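Local coordinates for sortase family protein (Streptococcus agalactiae, PDB 4D7W), which probably acts as a class C sortase, a cysteine transpeptidase that helps assemble the type 2B pilus on the streptococcal surface, at residues A[21-26]-A[55-60]; A[66-71]-A[169-174]; A[73-78]-A[118-123]. All coordinates share one frame; numbering follows the deposited sequence.

Interaction 1 of 3, residues A[21-26]-A[55-60]; sequences KKIINR and LAIDKT
The helical N-terminal region that flanks the sortase barrel closes on itself here, where Ile23 of helix 17-31 meets Leu55 and Ile57 in the loop between helix 45-52 and the first strand, 62-68. Ile23 points at the loop and splits its two branches between the partners. Its CG2 lies over the Leu55 backbone, 3.8 Å from Leu55 CA, and also touches Leu55 CD2 at 3.9 Å. The longer branch carries Ile23 CD1 to Ile57 CG2 at 4.0 Å, the two side chains crossing at about a right angle. Leu55 has a left-handed backbone conformation (phi 55°, psi 34°) and its CB points away from the helix, yet CD2 comes back to Ile23. No direct hydrogen bond spans the gap. One water bridges it instead, donating to Ile23 O at 2.8 Å and accepting from Leu55 N at 2.9 Å, so the polar backbone is linked beside the apolar patch. Met15 covers Ile23 further, while Tyr8 and Val12 of helix 3-13 pack on Ile57, so that helices 17-31 and 3-13 and two loops share this partly buried corner. Past Ile57 the chain folds into an Asx turn: Asp58 OD1 takes a bond from Thr60 OG1 at 2.7 Å, and the hydroxyl oxygen in turn accepts from Asn62 N at the start of strand 62-68. The second grip on Asp58 OD1 comes from the same face of the carboxylate, where Thr60 N bonds from above the plane at 2.9 Å with an N-H...O angle of 159°.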
loop_
_atom_site.group_PDB
_atom_site.type_symbol
_atom_site.label_atom_id
_atom_site.label_comp_id
_atom_site.label_asym_id
_atom_site.label_seq_id
_atom_site.Cartn_x
_atom_site.Cartn_y
_atom_site.Cartn_z
ATOM N N LYS A 21 -19.400 -5.709 0.897
ATOM C CA LYS A 21 -19.202 -6.946 1.648
ATOM C C LYS A 21 -18.504 -8.030 0.840
ATOM O O LYS A 21 -17.609 -8.704 1.344
ATOM C CB LYS A 21 -20.540 -7.490 2.167
ATOM C CG LYS A 21 -21.001 -6.884 3.483
ATOM C CD LYS A 21 -22.295 -7.543 3.975
ATOM C CE LYS A 21 -22.957 -6.708 5.070
ATOM N NZ LYS A 21 -24.194 -7.347 5.615
ATOM N N LYS A 22 -18.938 -8.223 -0.401
ATOM C CA LYS A 22 -18.321 -9.220 -1.267
ATOM C C LYS A 22 -16.836 -8.907 -1.456
ATOM O O LYS A 22 -15.971 -9.754 -1.239
ATOM C CB LYS A 22 -19.036 -9.276 -2.615
ATOM C CG LYS A 22 -18.428 -10.255 -3.610
ATOM C CD LYS A 22 -19.407 -10.558 -4.746
ATOM C CE LYS A 22 -18.708 -11.066 -6.005
ATOM N NZ LYS A 22 -18.147 -9.955 -6.841
ATOM N N ILE A 23 -16.541 -7.677 -1.848
ATOM C CA ILE A 23 -15.158 -7.297 -2.123
ATOM C C ILE A 23 -14.278 -7.313 -0.864
ATOM O O ILE A 23 -13.153 -7.842 -0.881
ATOM C CB ILE A 23 -15.103 -5.901 -2.802
ATOM C CG1 ILE A 23 -15.846 -5.958 -4.144
ATOM C CG2 ILE A 23 -13.653 -5.483 -3.015
ATOM C CD1 ILE A 23 -16.134 -4.610 -4.788
ATOM N N ILE A 24 -14.777 -6.759 0.234
ATOM C CA ILE A 24 -13.994 -6.761 1.462
ATOM C C ILE A 24 -13.748 -8.179 1.957
ATOM O O ILE A 24 -12.617 -8.529 2.314
ATOM C CB ILE A 24 -14.671 -5.933 2.581
ATOM C CG1 ILE A 24 -14.537 -4.445 2.298
ATOM C CG2 ILE A 24 -14.037 -6.224 3.934
ATOM C CD1 ILE A 24 -13.091 -3.982 2.087
ATOM N N ASN A 25 -14.803 -9.004 1.984
ATOM C CA ASN A 25 -14.673 -10.394 2.434
ATOM C C ASN A 25 -13.658 -11.195 1.617
ATOM O O ASN A 25 -12.832 -11.915 2.172
ATOM C CB ASN A 25 -16.038 -11.100 2.401
ATOM C CG ASN A 25 -16.892 -10.759 3.599
ATOM O OD1 ASN A 25 -16.472 -10.001 4.469
ATOM N ND2 ASN A 25 -18.112 -11.312 3.649
ATOM N N ARG A 26 -13.711 -11.061 0.296
ATOM C CA ARG A 26 -12.708 -11.693 -0.565
ATOM C C ARG A 26 -11.287 -11.215 -0.253
ATOM O O ARG A 26 -10.330 -11.989 -0.308
ATOM C CB ARG A 26 -13.025 -11.420 -2.038
ATOM C CG ARG A 26 -14.253 -12.169 -2.572
ATOM C CD ARG A 26 -14.303 -12.088 -4.104
ATOM N NE ARG A 26 -13.281 -12.941 -4.719
ATOM C CZ ARG A 26 -12.286 -12.504 -5.499
ATOM N NH1 ARG A 26 -12.166 -11.211 -5.781
ATOM N NH2 ARG A 26 -11.409 -13.370 -6.006
ATOM N N LEU A 55 -9.949 -6.226 -4.520
ATOM C CA LEU A 55 -10.146 -4.788 -4.299
ATOM C C LEU A 55 -10.295 -4.024 -5.618
ATOM O O LEU A 55 -9.847 -2.889 -5.744
ATOM C CB LEU A 55 -8.980 -4.208 -3.477
ATOM C CG LEU A 55 -8.868 -4.826 -2.081
ATOM C CD1 LEU A 55 -7.716 -4.188 -1.306
ATOM C CD2 LEU A 55 -10.175 -4.641 -1.357
ATOM N N ALA A 56 -10.904 -4.662 -6.607
ATOM C CA ALA A 56 -11.027 -4.065 -7.927
ATOM C C ALA A 56 -12.474 -3.699 -8.183
ATOM O O ALA A 56 -13.346 -4.562 -8.077
ATOM C CB ALA A 56 -10.512 -5.033 -9.011
ATOM N N ILE A 57 -12.745 -2.431 -8.496
ATOM C CA ILE A 57 -14.118 -2.031 -8.829
ATOM C C ILE A 57 -14.249 -1.536 -10.268
ATOM O O ILE A 57 -15.324 -1.084 -10.674
ATOM C CB ILE A 57 -14.638 -0.930 -7.907
ATOM C CG1 ILE A 57 -13.912 0.383 -8.196
ATOM C CG2 ILE A 57 -14.503 -1.344 -6.435
ATOM C CD1 ILE A 57 -14.369 1.516 -7.289
ATOM N N ASP A 58 -13.157 -1.611 -11.026
ATOM C CA ASP A 58 -13.158 -1.264 -12.446
ATOM C C ASP A 58 -11.885 -1.826 -13.042
ATOM O O ASP A 58 -11.176 -2.554 -12.374
ATOM C CB ASP A 58 -13.268 0.257 -12.670
ATOM C CG ASP A 58 -12.170 1.060 -11.952
ATOM O OD1 ASP A 58 -11.018 0.587 -11.838
ATOM O OD2 ASP A 58 -12.469 2.186 -11.500
ATOM N N LYS A 59 -11.576 -1.479 -14.282
ATOM C CA LYS A 59 -10.404 -2.066 -14.927
ATOM C C LYS A 59 -9.099 -1.268 -14.761
ATOM O O LYS A 59 -8.093 -1.584 -15.400
ATOM C CB LYS A 59 -10.684 -2.266 -16.416
ATOM C CG LYS A 59 -11.704 -3.366 -16.697
ATOM C CD LYS A 59 -11.570 -3.888 -18.116
ATOM C CE LYS A 59 -12.346 -5.181 -18.294
ATOM N NZ LYS A 59 -11.776 -6.039 -19.379
ATOM N N THR A 60 -9.108 -0.256 -13.900
ATOM C CA THR A 60 -7.970 0.654 -13.786
ATOM C C THR A 60 -6.844 0.154 -12.874
ATOM O O THR A 60 -5.739 0.669 -12.929
ATOM C CB THR A 60 -8.412 2.024 -13.259
ATOM O OG1 THR A 60 -8.661 1.934 -11.856
ATOM C CG2 THR A 60 -9.686 2.474 -13.945
HETATM O O HOH W 1 -11.433 -8.249 -3.019
#

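Interaction 2 of 3, residues A[66-71]-A[169-174]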
loop_
_atom_site.group_PDB
_atom_site.type_symbol
_atom_site.label_atom_id
_atom_site.label_comp_id
_atom_site.label_asym_id
_atom_site.label_seq_id
_atom_site.Cartn_x
_atom_site.Cartn_y
_atom_site.Cartn_z
ATOM N N ILE A 66 -4.053 6.735 -0.527
ATOM C CA ILE A 66 -3.323 6.911 0.716
ATOM C C ILE A 66 -3.231 8.395 1.060
ATOM O O ILE A 66 -3.122 9.243 0.175
ATOM C CB ILE A 66 -1.911 6.307 0.632
ATOM C CG1 ILE A 66 -1.195 6.423 1.979
ATOM C CG2 ILE A 66 -1.111 6.970 -0.486
ATOM C CD1 ILE A 66 0.204 5.830 1.961
ATOM N N SER A 67 -3.293 8.691 2.355
ATOM C CA SER A 67 -3.256 10.066 2.859
ATOM C C SER A 67 -2.183 10.202 3.916
ATOM O O SER A 67 -2.174 9.444 4.892
ATOM C CB SER A 67 -4.601 10.476 3.461
ATOM O OG SER A 67 -5.604 10.538 2.474
ATOM N N ILE A 68 -1.293 11.167 3.721
ATOM C CA ILE A 68 -0.202 11.417 4.650
ATOM C C ILE A 68 -0.160 12.900 4.963
ATOM O O ILE A 68 0.688 13.632 4.425
ATOM C CB ILE A 68 1.150 10.970 4.079
ATOM C CG1 ILE A 68 1.008 9.604 3.407
ATOM C CG2 ILE A 68 2.208 10.940 5.176
ATOM C CD1 ILE A 68 2.286 9.101 2.805
ATOM N N PRO A 69 -1.084 13.343 5.827
ATOM C CA PRO A 69 -1.337 14.740 6.197
ATOM C C PRO A 69 -0.076 15.515 6.510
ATOM O O PRO A 69 0.008 16.685 6.158
ATOM C CB PRO A 69 -2.211 14.611 7.447
ATOM C CG PRO A 69 -2.984 13.356 7.202
ATOM C CD PRO A 69 -2.010 12.422 6.517
ATOM N N LYS A 70 0.890 14.878 7.160
ATOM C CA LYS A 70 2.075 15.598 7.583
ATOM C C LYS A 70 2.864 16.160 6.394
ATOM O O LYS A 70 3.438 17.245 6.488
ATOM C CB LYS A 70 2.972 14.705 8.436
ATOM C CG LYS A 70 4.092 15.489 9.088
ATOM C CD LYS A 70 5.032 14.604 9.876
ATOM C CE LYS A 70 6.000 15.446 10.691
ATOM N NZ LYS A 70 6.998 14.592 11.389
ATOM N N ILE A 71 2.880 15.436 5.277
ATOM C CA ILE A 71 3.636 15.878 4.110
ATOM C C ILE A 71 2.729 16.188 2.923
ATOM O O ILE A 71 3.200 16.285 1.788
ATOM C CB ILE A 71 4.683 14.828 3.684
ATOM C CG1 ILE A 71 3.992 13.515 3.282
ATOM C CG2 ILE A 71 5.688 14.592 4.800
ATOM C CD1 ILE A 71 4.947 12.375 2.984
ATOM N N GLN A 169 2.238 -2.075 7.731
ATOM C CA GLN A 169 2.294 -1.527 6.385
ATOM C C GLN A 169 3.579 -0.711 6.261
ATOM O O GLN A 169 3.857 0.134 7.107
ATOM C CB GLN A 169 1.060 -0.673 6.092
ATOM C CG GLN A 169 0.930 -0.175 4.659
ATOM C CD GLN A 169 -0.449 0.398 4.388
ATOM O OE1 GLN A 169 -0.632 1.613 4.390
ATOM N NE2 GLN A 169 -1.432 -0.480 4.173
ATOM N N THR A 170 4.365 -0.983 5.227
ATOM C CA THR A 170 5.626 -0.262 5.015
ATOM C C THR A 170 5.536 0.588 3.762
ATOM O O THR A 170 5.032 0.133 2.731
ATOM C CB THR A 170 6.814 -1.234 4.898
ATOM O OG1 THR A 170 6.985 -1.909 6.139
ATOM C CG2 THR A 170 8.131 -0.497 4.555
ATOM N N LEU A 171 6.005 1.831 3.864
ATOM C CA LEU A 171 6.097 2.713 2.721
ATOM C C LEU A 171 7.570 2.759 2.294
ATOM O O LEU A 171 8.454 2.980 3.118
ATOM C CB LEU A 171 5.555 4.111 3.057
ATOM C CG LEU A 171 4.180 4.175 3.742
ATOM C CD1 LEU A 171 3.799 5.617 3.997
ATOM C CD2 LEU A 171 3.067 3.423 2.933
ATOM N N VAL A 172 7.813 2.517 1.011
ATOM C CA VAL A 172 9.146 2.327 0.479
ATOM C C VAL A 172 9.444 3.358 -0.594
ATOM O O VAL A 172 8.626 3.588 -1.487
ATOM C CB VAL A 172 9.310 0.924 -0.146
ATOM C CG1 VAL A 172 10.743 0.736 -0.669
ATOM C CG2 VAL A 172 8.942 -0.163 0.873
ATOM N N THR A 173 10.617 3.976 -0.522
ATOM C CA THR A 173 11.054 4.836 -1.605
ATOM C C THR A 173 12.573 4.751 -1.705
ATOM O O THR A 173 13.204 4.060 -0.907
ATOM C CB THR A 173 10.605 6.297 -1.406
ATOM O OG1 THR A 173 10.871 7.038 -2.602
ATOM C CG2 THR A 173 11.319 6.950 -0.210
ATOM N N CYS A 174 13.148 5.421 -2.700
ATOM C CA CYS A 174 14.606 5.431 -2.901
ATOM C C CYS A 174 15.300 6.493 -2.056
ATOM O O CYS A 174 14.697 7.501 -1.695
ATOM C CB CYS A 174 14.953 5.668 -4.379
ATOM S SG CYS A 174 14.485 4.330 -5.493
#
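Leu171 reaches from strand 167-175 across the interior of the sortase beta-barrel to Ile66 and Ile68 on strand 62-68. The two strands are not paired: even their nearest CA atoms, those of Ile66 and Leu171, are 10.5 Å apart, and side chains alone span the distance. From the Leu171 backbone, CB heads toward strand 62-68, and CG stands anti to the carbonyl carbon (chi1 -49°) before dividing into two methyls. CD1 meets both isoleucines, 4.0 Å from Ile68 CD1 and 4.1 Å from Ile66 CD1, the three methyls forming a triangle. CD2 turns to the Ile66 side. Both isoleucines come at the leucine tip to tip, each through its own CD1; Ile66 is fully extended, CG1 anti to the backbone N (chi1 -176°) and CD1 anti in turn (chi2 179°). All three residues are buried, and Trp133 of strand 132-137 packs on Ile66 and Leu171. Leu171 belongs to the sequence Thr-Leu-Val-Thr-Cys, which matches the TLXTC signature of sortases, whose cysteine is the nucleophile in characterised relatives; the contact packs the middle of the strand that carries this sequence against strand 62-68. Its closest approach is Leu171 CD2 to Ile66 CD1, at 3.9 Å.

Interaction 3 of 3, residues A[73-78]-A[118-123]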
loop_
_atom_site.group_PDB
_atom_site.type_symbol
_atom_site.label_atom_id
_atom_site.label_comp_id
_atom_site.label_asym_id
_atom_site.label_seq_id
_atom_site.Cartn_x
_atom_site.Cartn_y
_atom_site.Cartn_z
ATOM N N ILE A 73 0.349 14.615 1.180
ATOM C CA ILE A 73 0.210 13.650 0.116
ATOM C C ILE A 73 -1.167 13.008 0.170
ATOM O O ILE A 73 -1.623 12.549 1.225
ATOM C CB ILE A 73 1.291 12.548 0.205
ATOM C CG1 ILE A 73 2.685 13.124 -0.059
ATOM C CG2 ILE A 73 0.969 11.405 -0.752
ATOM C CD1 ILE A 73 2.872 13.727 -1.457
ATOM N N LYS A 74 -1.828 12.982 -0.978
ATOM C CA LYS A 74 -3.033 12.195 -1.155
ATOM C C LYS A 74 -2.950 11.643 -2.569
ATOM O O LYS A 74 -3.041 12.402 -3.535
ATOM C CB LYS A 74 -4.295 13.035 -0.946
ATOM C CG LYS A 74 -5.563 12.193 -0.902
ATOM C CD LYS A 74 -6.812 13.024 -0.606
ATOM C CE LYS A 74 -7.546 13.432 -1.889
ATOM N NZ LYS A 74 -8.999 13.740 -1.666
ATOM N N LEU A 75 -2.719 10.339 -2.686
ATOM C CA LEU A 75 -2.480 9.709 -3.987
ATOM C C LEU A 75 -3.236 8.408 -4.121
ATOM O O LEU A 75 -3.452 7.700 -3.125
ATOM C CB LEU A 75 -0.990 9.436 -4.201
ATOM C CG LEU A 75 -0.033 10.605 -4.400
ATOM C CD1 LEU A 75 1.401 10.119 -4.254
ATOM C CD2 LEU A 75 -0.239 11.222 -5.762
ATOM N N PRO A 76 -3.631 8.078 -5.358
ATOM C CA PRO A 76 -4.286 6.794 -5.645
ATOM C C PRO A 76 -3.308 5.625 -5.558
ATOM O O PRO A 76 -2.146 5.770 -5.948
ATOM C CB PRO A 76 -4.813 6.977 -7.079
ATOM C CG PRO A 76 -3.921 8.041 -7.686
ATOM C CD PRO A 76 -3.553 8.958 -6.543
ATOM N N LEU A 77 -3.784 4.495 -5.040
ATOM C CA LEU A 77 -3.008 3.261 -4.878
ATOM C C LEU A 77 -3.359 2.256 -5.949
ATOM O O LEU A 77 -4.528 1.913 -6.082
ATOM C CB LEU A 77 -3.294 2.592 -3.527
ATOM C CG LEU A 77 -2.762 3.215 -2.253
ATOM C CD1 LEU A 77 -3.200 2.355 -1.072
ATOM C CD2 LEU A 77 -1.247 3.314 -2.325
ATOM N N TYR A 78 -2.372 1.737 -6.673
ATOM C CA TYR A 78 -2.674 0.762 -7.718
ATOM C C TYR A 78 -2.088 -0.629 -7.444
ATOM O O TYR A 78 -1.099 -0.768 -6.726
ATOM C CB TYR A 78 -2.175 1.289 -9.073
ATOM C CG TYR A 78 -2.996 2.453 -9.602
ATOM C CD1 TYR A 78 -2.713 3.755 -9.220
ATOM C CD2 TYR A 78 -4.071 2.244 -10.470
ATOM C CE1 TYR A 78 -3.461 4.828 -9.690
ATOM C CE2 TYR A 78 -4.831 3.309 -10.934
ATOM C CZ TYR A 78 -4.510 4.598 -10.538
ATOM O OH TYR A 78 -5.239 5.664 -10.983
ATOM N N SER A 118 6.150 15.866 -10.051
ATOM C CA SER A 118 5.317 15.141 -9.102
ATOM C C SER A 118 6.142 14.739 -7.878
ATOM O O SER A 118 7.190 14.102 -8.011
ATOM C CB SER A 118 4.690 13.913 -9.767
ATOM O OG SER A 118 5.675 13.104 -10.381
ATOM N N ARG A 119 5.673 15.120 -6.692
ATOM C CA ARG A 119 6.404 14.839 -5.463
ATOM C C ARG A 119 6.459 13.341 -5.175
ATOM O O ARG A 119 7.526 12.803 -4.888
ATOM C CB ARG A 119 5.776 15.586 -4.278
ATOM C CG ARG A 119 6.040 17.094 -4.279
ATOM C CD ARG A 119 5.301 17.833 -3.155
ATOM N NE ARG A 119 3.849 17.875 -3.355
ATOM C CZ ARG A 119 2.961 17.322 -2.530
ATOM N NH1 ARG A 119 3.372 16.691 -1.439
ATOM N NH2 ARG A 119 1.660 17.407 -2.787
ATOM N N LEU A 120 5.312 12.676 -5.266
ATOM C CA LEU A 120 5.193 11.264 -4.891
ATOM C C LEU A 120 5.659 11.056 -3.437
ATOM O O LEU A 120 5.131 11.686 -2.521
ATOM C CB LEU A 120 5.980 10.390 -5.870
ATOM C CG LEU A 120 5.510 10.555 -7.323
ATOM C CD1 LEU A 120 6.518 10.022 -8.336
ATOM C CD2 LEU A 120 4.153 9.895 -7.518
ATOM N N PHE A 121 6.643 10.189 -3.222
ATOM C CA PHE A 121 7.173 9.978 -1.872
ATOM C C PHE A 121 8.463 10.785 -1.601
ATOM O O PHE A 121 9.289 10.382 -0.779
ATOM C CB PHE A 121 7.438 8.492 -1.636
ATOM C CG PHE A 121 6.209 7.700 -1.198
ATOM C CD1 PHE A 121 5.009 8.342 -0.917
ATOM C CD2 PHE A 121 6.274 6.318 -1.065
ATOM C CE1 PHE A 121 3.883 7.612 -0.512
ATOM C CE2 PHE A 121 5.158 5.585 -0.649
ATOM C CZ PHE A 121 3.966 6.238 -0.383
ATOM N N SER A 122 8.623 11.918 -2.286
ATOM C CA SER A 122 9.782 12.806 -2.080
ATOM C C SER A 122 10.061 13.111 -0.616
ATOM O O SER A 122 11.208 13.081 -0.171
ATOM C CB SER A 122 9.589 14.135 -2.815
ATOM O OG SER A 122 9.924 14.012 -4.179
ATOM N N ASP A 123 9.011 13.412 0.135
ATOM C CA ASP A 123 9.197 13.903 1.494
ATOM C C ASP A 123 9.020 12.813 2.540
ATOM O O ASP A 123 8.749 13.107 3.707
ATOM C CB ASP A 123 8.240 15.065 1.767
ATOM C CG ASP A 123 8.590 16.302 0.955
ATOM O OD1 ASP A 123 9.788 16.496 0.657
ATOM O OD2 ASP A 123 7.671 17.069 0.602
#
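Apolar packing joins Leu75 to Leu120. Leu75 CD1 lies 4.0 Å from Leu120 CA and 4.3 Å from Leu120 CD2, so the leucine of strand 73-79 rests as much on the backbone of the 118-123 segment as on its side chain. Leu120 starts out turned away, and only the end of its side chain swings back toward Leu75; Ile90 of the neighbouring strand covers Leu75 and Phe121 as well.

Mixed apolar-polar contacts gather round Ile73, which has the greatest buried share of this interface. Its CG1 branch folds beside the backbone N (chi1 -67°) and is modelled with CD1 between Arg119 NH1 and Leu120 O. The modelled separations there, 3.0 Å from Ile73 CD1 to Arg119 NH1 and 3.2 Å to Leu120 O, are shorter than normal van der Waals contacts, so the exact placing of the methyl is doubtful. The Ile73 and Arg119 side chains run alongside one another, pointing contrary ways.

In the sortase barrel, strand 73-79 lies between 62-68 and 90-92, whereas the short, weakly bonded strand 118-120 is attached to 105-115; the two cross at 90° with axes 8.6 Å apart, and no hydrogen bond passes between them.

Hydrogen bonds shape each partner instead. A type II' turn runs from Arg119 to Ser122, with Arg119 O gripped twice, by Ser122 N at 3.0 Å and by Ser122 OG at 2.8 Å, the hydroxyl lying in the carbonyl plane on a lone pair. Arg119 is bent at chi3, and its NH2 bonds to Asn72 O, next to Ile73.

How the interactions relate
Interaction 2 is the buried one, made purely of methyl groups inside the barrel; interactions 1 and 3 are partly buried and mix apolar packing with polar backbone or a charged side chain. Interactions 2 and 3 each use one of two neighbouring antiparallel strands, 62-68 and 73-79, and their centres lie 8 Å apart: Ile66 N to Leu75 O (2.8 Å) and Ile68 N to Ile73 O (2.9 Å) are probable hydrogen bonds between them. Interaction 1 sits about 22 to 23 Å from both by centres, in the helical flank, and is the one bridged by water. It still meets interaction 3, where Thr60 O packs on Tyr78 CD2 at 3.4 Å.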